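PDB 2XZJ: extracellular sialidase/neuraminidase, putative from Aspergillus fumigatus, which probably hydrolyses glycosidic bonds of sialic acids, acting as a KDNase that releases the deaminated sugar KDN. Local coordinates for residues A[227-232]-A[243-248]; A[38-43]-A[185-190]; A[141-146]-A[179-184]; A[63-68]-A[132-137]. All coordinates share one frame; numbering follows the deposited sequence.

Overall arrangement
Four contacts surround one bound KFN molecule in a six-bladed beta-propeller, and their chemistry differs with their place in the fold. Contact 2, near the centre of the chain, and contact 1 are buried. Contact 1 is polar, held by backbone bonds, a salt bridge and a carboxylate bonded to a backbone N-H, whereas contact 2 has no hydrogen bond between its segments and relies on close packing of methyl groups against a proline and a backbone carbonyl. The two meet where Glu-229 lies against Gly-186 and Pro-187. Contacts 3 and 4 are at the surface, their centres about 17 Å apart, and join loops by aliphatic-aromatic touches, with waters added in contact 4. Segments 179-184 and 185-190 are consecutive, linking contact 3 to contact 2.

Contact 1 of 4, residues A[227-232]-A[243-248]; sequences GAEGTI and NDRPSQ. With KFN (2,6-anhydro-3-deoxy-D-glycero-D-galacto-non-2-enonic acid), chain E.
Arg-245 and Glu-229 run side by side next to the bound KFN, in the active site of a six-bladed sialidase propeller. Charged groups dominate this end. Arg-245 NH1 lies 3.0 Å from Glu-229 OE1 in a salt bridge that is far from flat: the nitrogen meets the carboxylate 54° out of its plane, and the two groups stand almost perpendicular, at 81°. Extended from CG to NE, the arginine carries both NH1 and NH2 to KFN O1A, each at 3.2 Å. With Arg-39 and Arg-302, which also hydrogen-bond KFN, it is consistent with the arginine triad of sialidases. Glu-229 OE2 is bonded to Tyr-338 OH and approaches KFN C6 to 3.4 Å, a Glu-Tyr pairing as in other sialidases.

Backbone bonds carry the antiparallel pairing of strands 232-234 and 240-244 toward the ligand. Arg-245 N gives Glu-229 O a nearly straight bond, Asn-243 N reaches Thr-231 O, and the return bond from Thr-231 N to Asn-243 O is weak. A water links Glu-229 N to Arg-245 O.

Side chains also grip the backbone. Asp-244 OD2, itself paired with Arg-242, takes Gly-227 N on its anti lone pair at 2.7 Å. Thr-231 OG1, set between its own N and carbonyl carbon (chi1 75°), donates to Asn-243 O at 2.6 Å, in the carbonyl plane and on a lone pair.

Contact 2 of 4, residues A[38-43]-A[185-190]; sequences FRIPAV and VGPGNG. With KFN (2,6-anhydro-3-deoxy-D-glycero-D-galacto-non-2-enonic acid), chain E.
Ile-40 sets its CG2 methyl against the CB-CG edge of the Pro-187 ring, 3.5 Å from Pro-187 CB and as near to CG, the two side chains crossing at a slant. The branch is put there by the first torsion, which leaves CG2 anti to the backbone N and CG1 anti to the carbonyl carbon. Along that second branch, CD1 lies over the rim of one face of the neighbouring Arg-39 guanidinium and comes within 3.9 Å of KFN O4. One isoleucine thus packs against the proline with one methyl and borders the ligand with the other.

Phe-38 to Pro-41 spell the FRIP sequence of sialidases, on the strand 37-45 that lines the middle of the propeller. The arginine of this motif meets KFN edge-on: Arg-39 NH2 donates to KFN O1B at 2.8 Å and NH1 to the same oxygen at 3.0 Å. Its remaining nitrogen, NE, forms a salt bridge with Glu-354, which holds the guanidinium in place, and Tyr-338 adds a cation-pi contact. Arg-245 serves the other carboxylate oxygen, O1A.

Further along the strand, Ala-42 points its methyl at the loop, and CB sits only 3.1 Å from Gly-188 O. No hydrogen bond joins the two segments. The loop instead finds its polar partners to the side: Pro-187 O accepts from Gln-277, and Val-185 O accepts from Asn-104. Pro-187 follows a cis peptide bond, part of the sharp bend that presents that edge of its ring to Ile-40.

Contact 3 of 4, residues A[141-146]-A[179-184]; sequences KKIDST and GWAWDA. With KFN (2,6-anhydro-3-deoxy-D-glycero-D-galacto-non-2-enonic acid), chain E.
Ile-143 branches at CB into two arms that meet different parts of segment 179-184. The short arm, CG2, lies anti to the backbone N and presses on the main chain, 3.6 Å from Trp-182 N and 4.1 Å from the Ala-181 methyl, CB. The long arm passes through CG1 to CD1, which stops in the plane of the Trp-182 indole at its six-membered edge, 3.4 Å from CZ3 and slightly farther from CE3. The methyl therefore abuts the ring rim and does not cover a face.

Both segments belong to loops at the rim of the ligand pocket of the propeller, and here the same indole borders the ligand. Farther round its edge, Trp-182 CZ2 is 3.4 Å from KFN O5, also in the ring plane, while NE1 comes as near to KFN O9. Arg-151 makes a cation-pi contact with the indole, and Gln-128, a hydrogen-bonding partner of KFN, packs beside it.

Away from the sugar the touching parts, residues 143-145 and 179-182, run nearly antiparallel, 164° apart, without a hydrogen bond between them. Ala-181 faces segment 141-146, and its CA approaches Asp-144 O to 3.3 Å in a CA-H...O contact. Ser-145 CB rests on Gly-179 O. Asp-144 shapes its own loop through an Asx turn: OD1 accepts from Thr-146 N above the carboxylate plane and from Thr-146 OG1 on the syn side.

Contact 4 of 4, residues A[63-68]-A[132-137]; sequences QDFGDI and DVLPDG. With NA (sodium ion), chain C; KFN (2,6-anhydro-3-deoxy-D-glycero-D-galacto-non-2-enonic acid), chain E.
Gly-66 and Leu-134 are the nearest pair by CA atoms, 6.7 Å apart; no hydrogen bond joins the loops directly, and segment 132-137 folds into a type I turn closed by Gly-137 N to Leu-134 O. Phe-65 carries most of the contact. Its CG sits between the backbone N and the carbonyl carbon (chi1 50°), which throws the ring toward Asp-132, and CZ ends 3.3 Å from Asp-132 CB. The side chains meet at a slant, yet the ring and carboxylate planes are only 20° apart, and Asp-132 OD2 is held by Ser-127 OG. Leu-134 CD2 comes to the ring's edge, 4.3 Å from Phe-65 CD1, and also rests 3.9 Å from Gly-66 CA. Over one face of the same ring lies Gln-63 CB.

The amide of Gln-63 reaches the other loop through solvent: one water accepts from NE2 at 2.7 Å and donates to Val-133 O at the same distance. OE1 is also bonded to Thr-61.

Before and after Phe-65 in the sequence, two aspartates have separate tasks. Asp-64 OD1 pairs with Arg-58 and lies 3.3 Å from KFN O4. Asp-67 OD1 binds the sodium ion at 2.3 Å, a site completed by Asn-69, Gly-96 O, Gly-98 O and a water that also bonds Ile-68 O.

In the fold, 63-68 connects strands 51-58 and 68-74 of one propeller blade, and it is met by the loop joining the short parallel strands 126-127 and 141-142.

Contact 1 of 4, residues A[227-232]-A[243-248]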
# COMPACT_ATOMS: atom_id res chain seq x y z
N GLY A 227 -14.34 4.83 3.03
CA GLY A 227 -14.23 3.75 2.06
C GLY A 227 -13.81 2.43 2.67
O GLY A 227 -13.56 2.33 3.88
N ALA A 228 -13.73 1.41 1.82
CA ALA A 228 -13.11 0.12 2.19
C ALA A 228 -11.58 0.21 2.20
O ALA A 228 -10.93 -0.33 3.10
CB ALA A 228 -13.58 -0.97 1.22
N GLU A 229 -11.01 0.89 1.20
CA GLU A 229 -9.55 1.04 1.09
C GLU A 229 -9.12 2.48 1.34
O GLU A 229 -9.25 3.34 0.46
CB GLU A 229 -9.05 0.54 -0.26
CG GLU A 229 -9.21 -0.96 -0.45
CD GLU A 229 -8.63 -1.44 -1.78
OE1 GLU A 229 -8.46 -0.61 -2.70
OE2 GLU A 229 -8.30 -2.63 -1.88
N GLY A 230 -8.65 2.76 2.54
CA GLY A 230 -8.34 4.12 2.94
C GLY A 230 -6.85 4.39 3.01
O GLY A 230 -6.04 3.45 3.13
N THR A 231 -6.51 5.68 2.89
CA THR A 231 -5.16 6.18 3.19
C THR A 231 -5.25 7.24 4.27
O THR A 231 -6.30 7.87 4.45
CB THR A 231 -4.44 6.75 1.95
OG1 THR A 231 -4.98 8.03 1.60
CG2 THR A 231 -4.54 5.81 0.75
N ILE A 232 -4.16 7.43 5.00
CA ILE A 232 -4.13 8.38 6.11
C ILE A 232 -2.81 9.12 6.03
O ILE A 232 -1.75 8.55 5.65
CB ILE A 232 -4.32 7.67 7.49
CG1 ILE A 232 -4.49 8.71 8.63
CG2 ILE A 232 -3.14 6.75 7.80
CD1 ILE A 232 -5.84 9.38 8.70
N ASN A 243 -7.91 9.83 2.75
CA ASN A 243 -8.10 9.95 1.32
C ASN A 243 -8.33 8.54 0.81
O ASN A 243 -7.40 7.73 0.66
CB ASN A 243 -6.91 10.68 0.67
CG ASN A 243 -7.03 10.79 -0.84
OD1 ASN A 243 -7.40 9.83 -1.53
ND2 ASN A 243 -6.70 11.96 -1.37
N ASP A 244 -9.59 8.26 0.56
CA ASP A 244 -10.07 6.90 0.37
C ASP A 244 -10.47 6.62 -1.06
O ASP A 244 -10.86 7.53 -1.80
CB ASP A 244 -11.32 6.70 1.23
CG ASP A 244 -11.01 6.57 2.70
OD1 ASP A 244 -9.90 6.97 3.15
OD2 ASP A 244 -11.92 6.06 3.39
N ARG A 245 -10.41 5.35 -1.44
CA ARG A 245 -10.91 4.90 -2.75
C ARG A 245 -12.43 5.09 -2.81
O ARG A 245 -13.13 4.76 -1.86
CB ARG A 245 -10.57 3.41 -2.91
CG ARG A 245 -11.17 2.72 -4.11
CD ARG A 245 -10.70 1.28 -4.14
NE ARG A 245 -11.54 0.44 -4.98
CZ ARG A 245 -11.16 -0.74 -5.46
NH1 ARG A 245 -9.95 -1.22 -5.19
NH2 ARG A 245 -12.01 -1.43 -6.22
N PRO A 246 -12.94 5.64 -3.93
CA PRO A 246 -14.40 5.77 -3.98
C PRO A 246 -15.12 4.45 -4.26
O PRO A 246 -14.52 3.52 -4.83
CB PRO A 246 -14.63 6.76 -5.12
CG PRO A 246 -13.43 6.54 -6.05
CD PRO A 246 -12.29 6.22 -5.13
N SER A 247 -16.38 4.36 -3.84
CA SER A 247 -17.18 3.16 -4.10
C SER A 247 -17.44 2.95 -5.59
O SER A 247 -17.50 1.82 -6.06
CB SER A 247 -18.48 3.10 -3.26
OG SER A 247 -19.37 4.18 -3.52
N GLN A 248 -17.58 4.04 -6.33
CA GLN A 248 -17.76 4.00 -7.77
C GLN A 248 -16.74 4.92 -8.42
O GLN A 248 -16.31 5.91 -7.82
CB GLN A 248 -19.19 4.45 -8.15
CG GLN A 248 -20.32 3.69 -7.44
CD GLN A 248 -20.56 2.28 -7.98
OE1 GLN A 248 -19.97 1.87 -8.98
NE2 GLN A 248 -21.43 1.54 -7.31
C1 KFN E . -8.92 -4.30 -6.96
C3 KFN E . -7.96 -5.67 -5.08
C4 KFN E . -8.03 -6.25 -3.65
C5 KFN E . -9.49 -6.29 -3.14
C6 KFN E . -10.21 -4.95 -3.45
C7 KFN E . -11.71 -4.91 -3.05
C8 KFN E . -12.32 -3.51 -3.15
C9 KFN E . -13.84 -3.58 -3.02
O5 KFN E . -9.57 -6.57 -1.73
O1B KFN E . -7.87 -4.51 -7.59
O1A KFN E . -9.89 -3.60 -7.36
O4 KFN E . -7.38 -7.54 -3.65
O6 KFN E . -10.16 -4.65 -4.89
C2 KFN E . -9.01 -4.90 -5.58
O7 KFN E . -12.44 -5.74 -3.95
O8 KFN E . -11.80 -2.65 -2.13
O9 KFN E . -14.20 -4.01 -1.69
O HOH W 1 -12.84 2.02 -0.96

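Contact 2 of 4, residues A[38-43]-A[185-190]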
# COMPACT_ATOMS: atom_id res chain seq x y z
N PHE A 38 2.18 -10.86 -8.53
CA PHE A 38 2.33 -10.04 -7.33
C PHE A 38 1.43 -8.82 -7.42
O PHE A 38 1.46 -8.12 -8.42
CB PHE A 38 3.79 -9.65 -7.12
CG PHE A 38 4.70 -10.85 -6.87
CD1 PHE A 38 4.79 -11.41 -5.60
CD2 PHE A 38 5.42 -11.42 -7.93
CE1 PHE A 38 5.60 -12.52 -5.37
CE2 PHE A 38 6.24 -12.55 -7.71
CZ PHE A 38 6.33 -13.10 -6.42
N ARG A 39 0.63 -8.58 -6.39
CA ARG A 39 -0.25 -7.41 -6.34
C ARG A 39 -0.24 -6.80 -4.92
O ARG A 39 0.35 -7.36 -3.97
CB ARG A 39 -1.69 -7.75 -6.73
CG ARG A 39 -1.93 -8.08 -8.20
CD ARG A 39 -3.37 -7.84 -8.58
NE ARG A 39 -3.71 -6.45 -8.25
CZ ARG A 39 -4.91 -6.00 -7.94
NH1 ARG A 39 -5.97 -6.81 -7.93
NH2 ARG A 39 -5.05 -4.71 -7.64
N ILE A 40 -0.88 -5.64 -4.80
CA ILE A 40 -1.13 -5.04 -3.49
C ILE A 40 0.18 -4.73 -2.73
O ILE A 40 0.50 -5.37 -1.70
CB ILE A 40 -2.16 -5.91 -2.64
CG1 ILE A 40 -3.27 -6.53 -3.50
CG2 ILE A 40 -2.75 -5.10 -1.48
CD1 ILE A 40 -4.08 -5.54 -4.38
N PRO A 41 0.96 -3.75 -3.24
CA PRO A 41 2.23 -3.35 -2.62
C PRO A 41 2.10 -2.53 -1.33
O PRO A 41 1.10 -1.85 -1.10
CB PRO A 41 2.87 -2.47 -3.72
CG PRO A 41 1.66 -1.87 -4.43
CD PRO A 41 0.77 -3.06 -4.54
N ALA A 42 3.14 -2.61 -0.50
CA ALA A 42 3.27 -1.72 0.65
C ALA A 42 4.75 -1.56 0.94
O ALA A 42 5.51 -2.54 0.92
CB ALA A 42 2.57 -2.31 1.85
N VAL A 43 5.16 -0.35 1.25
CA VAL A 43 6.58 -0.10 1.51
C VAL A 43 6.80 0.87 2.66
O VAL A 43 6.10 1.89 2.77
CB VAL A 43 7.33 0.35 0.22
CG1 VAL A 43 6.83 1.74 -0.30
CG2 VAL A 43 8.86 0.35 0.44
N VAL A 185 -7.94 -3.92 5.69
CA VAL A 185 -7.01 -2.98 6.28
C VAL A 185 -6.17 -2.38 5.14
O VAL A 185 -5.78 -3.10 4.20
CB VAL A 185 -6.14 -3.61 7.41
CG1 VAL A 185 -5.10 -4.61 6.85
CG2 VAL A 185 -5.49 -2.53 8.28
N GLY A 186 -5.94 -1.07 5.20
CA GLY A 186 -5.25 -0.37 4.12
C GLY A 186 -5.88 -0.68 2.78
O GLY A 186 -7.11 -0.57 2.62
N PRO A 187 -5.08 -1.16 1.81
CA PRO A 187 -3.67 -1.54 1.98
C PRO A 187 -2.73 -0.39 1.68
O PRO A 187 -3.07 0.52 0.91
CB PRO A 187 -3.50 -2.67 0.96
CG PRO A 187 -4.46 -2.30 -0.16
CD PRO A 187 -5.63 -1.61 0.51
N GLY A 188 -1.54 -0.42 2.28
CA GLY A 188 -0.50 0.55 1.94
C GLY A 188 0.42 0.83 3.11
O GLY A 188 1.52 0.28 3.15
N ASN A 189 -0.01 1.70 4.02
CA ASN A 189 0.76 2.03 5.22
C ASN A 189 -0.07 2.71 6.31
O ASN A 189 -1.06 3.39 6.02
CB ASN A 189 1.98 2.90 4.89
CG ASN A 189 1.61 4.31 4.46
OD1 ASN A 189 1.31 4.56 3.29
ND2 ASN A 189 1.64 5.25 5.40
N GLY A 190 0.35 2.52 7.56
CA GLY A 190 -0.07 3.37 8.66
C GLY A 190 0.94 4.48 8.87
O GLY A 190 1.95 4.56 8.15
C1 KFN E . -8.92 -4.30 -6.96
C3 KFN E . -7.96 -5.67 -5.08
C4 KFN E . -8.03 -6.25 -3.65
C5 KFN E . -9.49 -6.29 -3.14
C6 KFN E . -10.21 -4.95 -3.45
C7 KFN E . -11.71 -4.91 -3.05
C8 KFN E . -12.32 -3.51 -3.15
C9 KFN E . -13.84 -3.58 -3.02
O5 KFN E . -9.57 -6.57 -1.73
O1B KFN E . -7.87 -4.51 -7.59
O1A KFN E . -9.89 -3.60 -7.36
O4 KFN E . -7.38 -7.54 -3.65
O6 KFN E . -10.16 -4.65 -4.89
C2 KFN E . -9.01 -4.90 -5.58
O7 KFN E . -12.44 -5.74 -3.95
O8 KFN E . -11.80 -2.65 -2.13
O9 KFN E . -14.20 -4.01 -1.69

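Contact 3 of 4, residues A[141-146]-A[179-184]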
# COMPACT_ATOMS: atom_id res chain seq x y z
N LYS A 141 -17.79 -19.98 -1.62
CA LYS A 141 -18.89 -19.40 -0.86
C LYS A 141 -18.65 -17.91 -0.75
O LYS A 141 -17.51 -17.47 -0.69
CB LYS A 141 -18.94 -20.02 0.54
CG LYS A 141 -19.41 -21.49 0.52
CD LYS A 141 -19.09 -22.23 1.80
CE LYS A 141 -17.57 -22.31 2.03
NZ LYS A 141 -16.86 -23.01 0.92
N LYS A 142 -19.73 -17.14 -0.72
CA LYS A 142 -19.61 -15.70 -0.51
C LYS A 142 -19.12 -15.39 0.91
O LYS A 142 -19.63 -15.94 1.89
CB LYS A 142 -20.95 -15.01 -0.78
CG LYS A 142 -20.94 -13.52 -0.61
CD LYS A 142 -22.10 -12.90 -1.38
CE LYS A 142 -21.87 -11.42 -1.61
NZ LYS A 142 -22.57 -10.59 -0.62
N ILE A 143 -18.12 -14.51 1.02
CA ILE A 143 -17.67 -14.04 2.34
C ILE A 143 -18.87 -13.54 3.16
O ILE A 143 -19.69 -12.76 2.67
CB ILE A 143 -16.56 -12.97 2.24
CG1 ILE A 143 -15.20 -13.69 2.19
CG2 ILE A 143 -16.54 -12.03 3.45
CD1 ILE A 143 -14.10 -12.92 1.60
N ASP A 144 -18.97 -14.05 4.39
CA ASP A 144 -20.15 -13.80 5.21
C ASP A 144 -19.76 -13.44 6.63
O ASP A 144 -18.59 -13.22 6.92
CB ASP A 144 -21.12 -15.00 5.16
CG ASP A 144 -20.51 -16.29 5.75
OD1 ASP A 144 -19.63 -16.22 6.64
OD2 ASP A 144 -20.93 -17.38 5.31
N SER A 145 -20.73 -13.40 7.52
CA SER A 145 -20.51 -12.88 8.88
C SER A 145 -20.12 -13.96 9.91
O SER A 145 -19.97 -13.65 11.10
CB SER A 145 -21.77 -12.11 9.33
OG SER A 145 -22.81 -13.03 9.66
N THR A 146 -19.94 -15.20 9.47
CA THR A 146 -19.48 -16.30 10.35
C THR A 146 -17.98 -16.21 10.60
O THR A 146 -17.26 -15.52 9.87
CB THR A 146 -19.80 -17.70 9.78
OG1 THR A 146 -19.03 -17.93 8.59
CG2 THR A 146 -21.30 -17.84 9.46
N GLY A 179 -20.31 -8.71 13.57
CA GLY A 179 -21.30 -8.87 12.51
C GLY A 179 -20.84 -8.48 11.13
O GLY A 179 -21.59 -8.65 10.15
N TRP A 180 -19.61 -7.98 11.03
CA TRP A 180 -19.03 -7.66 9.75
C TRP A 180 -18.68 -8.93 8.98
O TRP A 180 -18.42 -9.98 9.56
CB TRP A 180 -17.78 -6.78 9.93
CG TRP A 180 -18.06 -5.33 10.12
CD1 TRP A 180 -19.12 -4.77 10.77
CD2 TRP A 180 -17.24 -4.24 9.67
NE1 TRP A 180 -19.02 -3.39 10.74
CE2 TRP A 180 -17.88 -3.05 10.08
CE3 TRP A 180 -16.03 -4.16 8.97
CZ2 TRP A 180 -17.35 -1.78 9.79
CZ3 TRP A 180 -15.50 -2.89 8.70
CH2 TRP A 180 -16.17 -1.73 9.09
N ALA A 181 -18.68 -8.81 7.66
CA ALA A 181 -18.30 -9.90 6.76
C ALA A 181 -17.06 -9.47 6.04
O ALA A 181 -15.95 -9.77 6.48
CB ALA A 181 -19.42 -10.18 5.75
N TRP A 182 -17.24 -8.76 4.91
CA TRP A 182 -16.10 -8.16 4.21
C TRP A 182 -15.39 -7.17 5.14
O TRP A 182 -16.03 -6.55 5.98
CB TRP A 182 -16.49 -7.47 2.90
CG TRP A 182 -15.26 -7.03 2.11
CD1 TRP A 182 -14.81 -5.75 1.94
CD2 TRP A 182 -14.30 -7.88 1.47
NE1 TRP A 182 -13.63 -5.76 1.21
CE2 TRP A 182 -13.31 -7.05 0.91
CE3 TRP A 182 -14.21 -9.27 1.30
CZ2 TRP A 182 -12.22 -7.57 0.19
CZ3 TRP A 182 -13.12 -9.78 0.60
CH2 TRP A 182 -12.15 -8.94 0.05
N ASP A 183 -14.07 -7.08 4.99
CA ASP A 183 -13.26 -6.10 5.70
C ASP A 183 -11.99 -5.91 4.89
O ASP A 183 -11.66 -6.75 4.05
CB ASP A 183 -12.93 -6.57 7.13
CG ASP A 183 -12.24 -5.49 7.97
OD1 ASP A 183 -12.50 -4.29 7.72
OD2 ASP A 183 -11.44 -5.84 8.88
N ALA A 184 -11.29 -4.82 5.15
CA ALA A 184 -10.00 -4.53 4.56
C ALA A 184 -9.24 -3.66 5.55
O ALA A 184 -9.83 -2.81 6.21
CB ALA A 184 -10.18 -3.81 3.23
C1 KFN E . -8.92 -4.30 -6.96
C3 KFN E . -7.96 -5.67 -5.08
C4 KFN E . -8.03 -6.25 -3.65
C5 KFN E . -9.49 -6.29 -3.14
C6 KFN E . -10.21 -4.95 -3.45
C7 KFN E . -11.71 -4.91 -3.05
C8 KFN E . -12.32 -3.51 -3.15
C9 KFN E . -13.84 -3.58 -3.02
O5 KFN E . -9.57 -6.57 -1.73
O1B KFN E . -7.87 -4.51 -7.59
O1A KFN E . -9.89 -3.60 -7.36
O4 KFN E . -7.38 -7.54 -3.65
O6 KFN E . -10.16 -4.65 -4.89
C2 KFN E . -9.01 -4.90 -5.58
O7 KFN E . -12.44 -5.74 -3.95
O8 KFN E . -11.80 -2.65 -2.13
O9 KFN E . -14.20 -4.01 -1.69

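Contact 4 of 4, residues A[63-68]-A[132-137]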
# COMPACT_ATOMS: atom_id res chain seq x y z
N GLN A 63 -6.26 -13.37 -9.28
CA GLN A 63 -7.50 -13.14 -8.51
C GLN A 63 -7.27 -12.76 -7.04
O GLN A 63 -6.23 -13.09 -6.46
CB GLN A 63 -8.44 -14.35 -8.61
CG GLN A 63 -8.98 -14.52 -10.02
CD GLN A 63 -9.53 -15.91 -10.30
OE1 GLN A 63 -8.96 -16.92 -9.89
NE2 GLN A 63 -10.63 -15.97 -11.04
N ASP A 64 -8.23 -12.05 -6.46
CA ASP A 64 -8.11 -11.53 -5.10
C ASP A 64 -8.27 -12.62 -4.03
O ASP A 64 -7.93 -12.41 -2.86
CB ASP A 64 -9.18 -10.46 -4.81
CG ASP A 64 -9.17 -9.30 -5.78
OD1 ASP A 64 -8.16 -9.05 -6.47
OD2 ASP A 64 -10.21 -8.63 -5.85
N PHE A 65 -8.85 -13.75 -4.42
CA PHE A 65 -9.19 -14.81 -3.48
C PHE A 65 -8.35 -16.04 -3.84
O PHE A 65 -7.64 -16.04 -4.84
CB PHE A 65 -10.69 -15.12 -3.61
CG PHE A 65 -11.13 -15.33 -5.04
CD1 PHE A 65 -10.96 -16.58 -5.65
CD2 PHE A 65 -11.68 -14.29 -5.79
CE1 PHE A 65 -11.33 -16.80 -6.98
CE2 PHE A 65 -12.06 -14.49 -7.13
CZ PHE A 65 -11.89 -15.75 -7.72
N GLY A 66 -8.44 -17.10 -3.05
CA GLY A 66 -7.62 -18.29 -3.27
C GLY A 66 -6.30 -18.18 -2.52
O GLY A 66 -6.13 -17.29 -1.69
N ASP A 67 -5.37 -19.09 -2.82
CA ASP A 67 -4.12 -19.24 -2.05
C ASP A 67 -3.23 -18.05 -2.34
O ASP A 67 -2.66 -17.94 -3.43
CB ASP A 67 -3.44 -20.57 -2.44
CG ASP A 67 -2.18 -20.85 -1.65
OD1 ASP A 67 -1.89 -20.16 -0.63
OD2 ASP A 67 -1.46 -21.79 -2.04
N ILE A 68 -3.12 -17.16 -1.36
CA ILE A 68 -2.30 -15.95 -1.49
C ILE A 68 -1.45 -15.81 -0.24
O ILE A 68 -1.96 -15.89 0.87
CB ILE A 68 -3.17 -14.69 -1.68
CG1 ILE A 68 -3.93 -14.76 -3.01
CG2 ILE A 68 -2.32 -13.40 -1.59
CD1 ILE A 68 -5.09 -13.77 -3.12
N ASP A 132 -17.12 -18.01 -7.21
CA ASP A 132 -15.96 -17.98 -8.10
C ASP A 132 -15.36 -19.37 -8.19
O ASP A 132 -15.35 -20.11 -7.21
CB ASP A 132 -14.92 -16.98 -7.59
CG ASP A 132 -15.43 -15.56 -7.63
OD1 ASP A 132 -15.60 -15.04 -8.75
OD2 ASP A 132 -15.69 -14.99 -6.55
N VAL A 133 -14.84 -19.73 -9.36
CA VAL A 133 -14.23 -21.05 -9.53
C VAL A 133 -12.74 -21.00 -9.21
O VAL A 133 -11.99 -20.24 -9.83
CB VAL A 133 -14.48 -21.64 -10.95
CG1 VAL A 133 -13.98 -23.08 -11.02
CG2 VAL A 133 -15.95 -21.58 -11.33
N LEU A 134 -12.33 -21.81 -8.24
CA LEU A 134 -10.93 -21.97 -7.84
C LEU A 134 -10.22 -22.87 -8.86
O LEU A 134 -10.90 -23.54 -9.64
CB LEU A 134 -10.86 -22.58 -6.45
CG LEU A 134 -11.29 -21.69 -5.27
CD1 LEU A 134 -11.74 -22.53 -4.08
CD2 LEU A 134 -10.19 -20.73 -4.85
N PRO A 135 -8.87 -22.88 -8.87
CA PRO A 135 -8.15 -23.69 -9.87
C PRO A 135 -8.55 -25.17 -9.96
O PRO A 135 -8.49 -25.74 -11.06
CB PRO A 135 -6.69 -23.55 -9.44
CG PRO A 135 -6.63 -22.16 -8.91
CD PRO A 135 -7.94 -22.01 -8.14
N ASP A 136 -8.96 -25.76 -8.84
CA ASP A 136 -9.34 -27.18 -8.79
C ASP A 136 -10.83 -27.45 -9.09
O ASP A 136 -11.31 -28.59 -8.97
CB ASP A 136 -8.96 -27.79 -7.44
CG ASP A 136 -9.93 -27.40 -6.31
OD1 ASP A 136 -10.89 -26.63 -6.52
OD2 ASP A 136 -9.70 -27.88 -5.18
N GLY A 137 -11.55 -26.39 -9.45
CA GLY A 137 -12.97 -26.53 -9.82
C GLY A 137 -13.96 -26.26 -8.70
O GLY A 137 -15.15 -26.09 -8.97
NA NA C . -0.71 -20.30 1.29
C1 KFN E . -8.92 -4.30 -6.96
C3 KFN E . -7.96 -5.67 -5.08
C4 KFN E . -8.03 -6.25 -3.65
C5 KFN E . -9.49 -6.29 -3.14
C6 KFN E . -10.21 -4.95 -3.45
C7 KFN E . -11.71 -4.91 -3.05
C8 KFN E . -12.32 -3.51 -3.15
C9 KFN E . -13.84 -3.58 -3.02
O5 KFN E . -9.57 -6.57 -1.73
O1B KFN E . -7.87 -4.51 -7.59
O1A KFN E . -9.89 -3.60 -7.36
O4 KFN E . -7.38 -7.54 -3.65
O6 KFN E . -10.16 -4.65 -4.89
C2 KFN E . -9.01 -4.90 -5.58
O7 KFN E . -12.44 -5.74 -3.95
O8 KFN E . -11.80 -2.65 -2.13
O9 KFN E . -14.20 -4.01 -1.69
O HOH W 2 -9.35 -19.45 -9.74
O HOH W 3 -11.93 -18.20 -11.64
O HOH W 4 -2.16 -18.50 1.83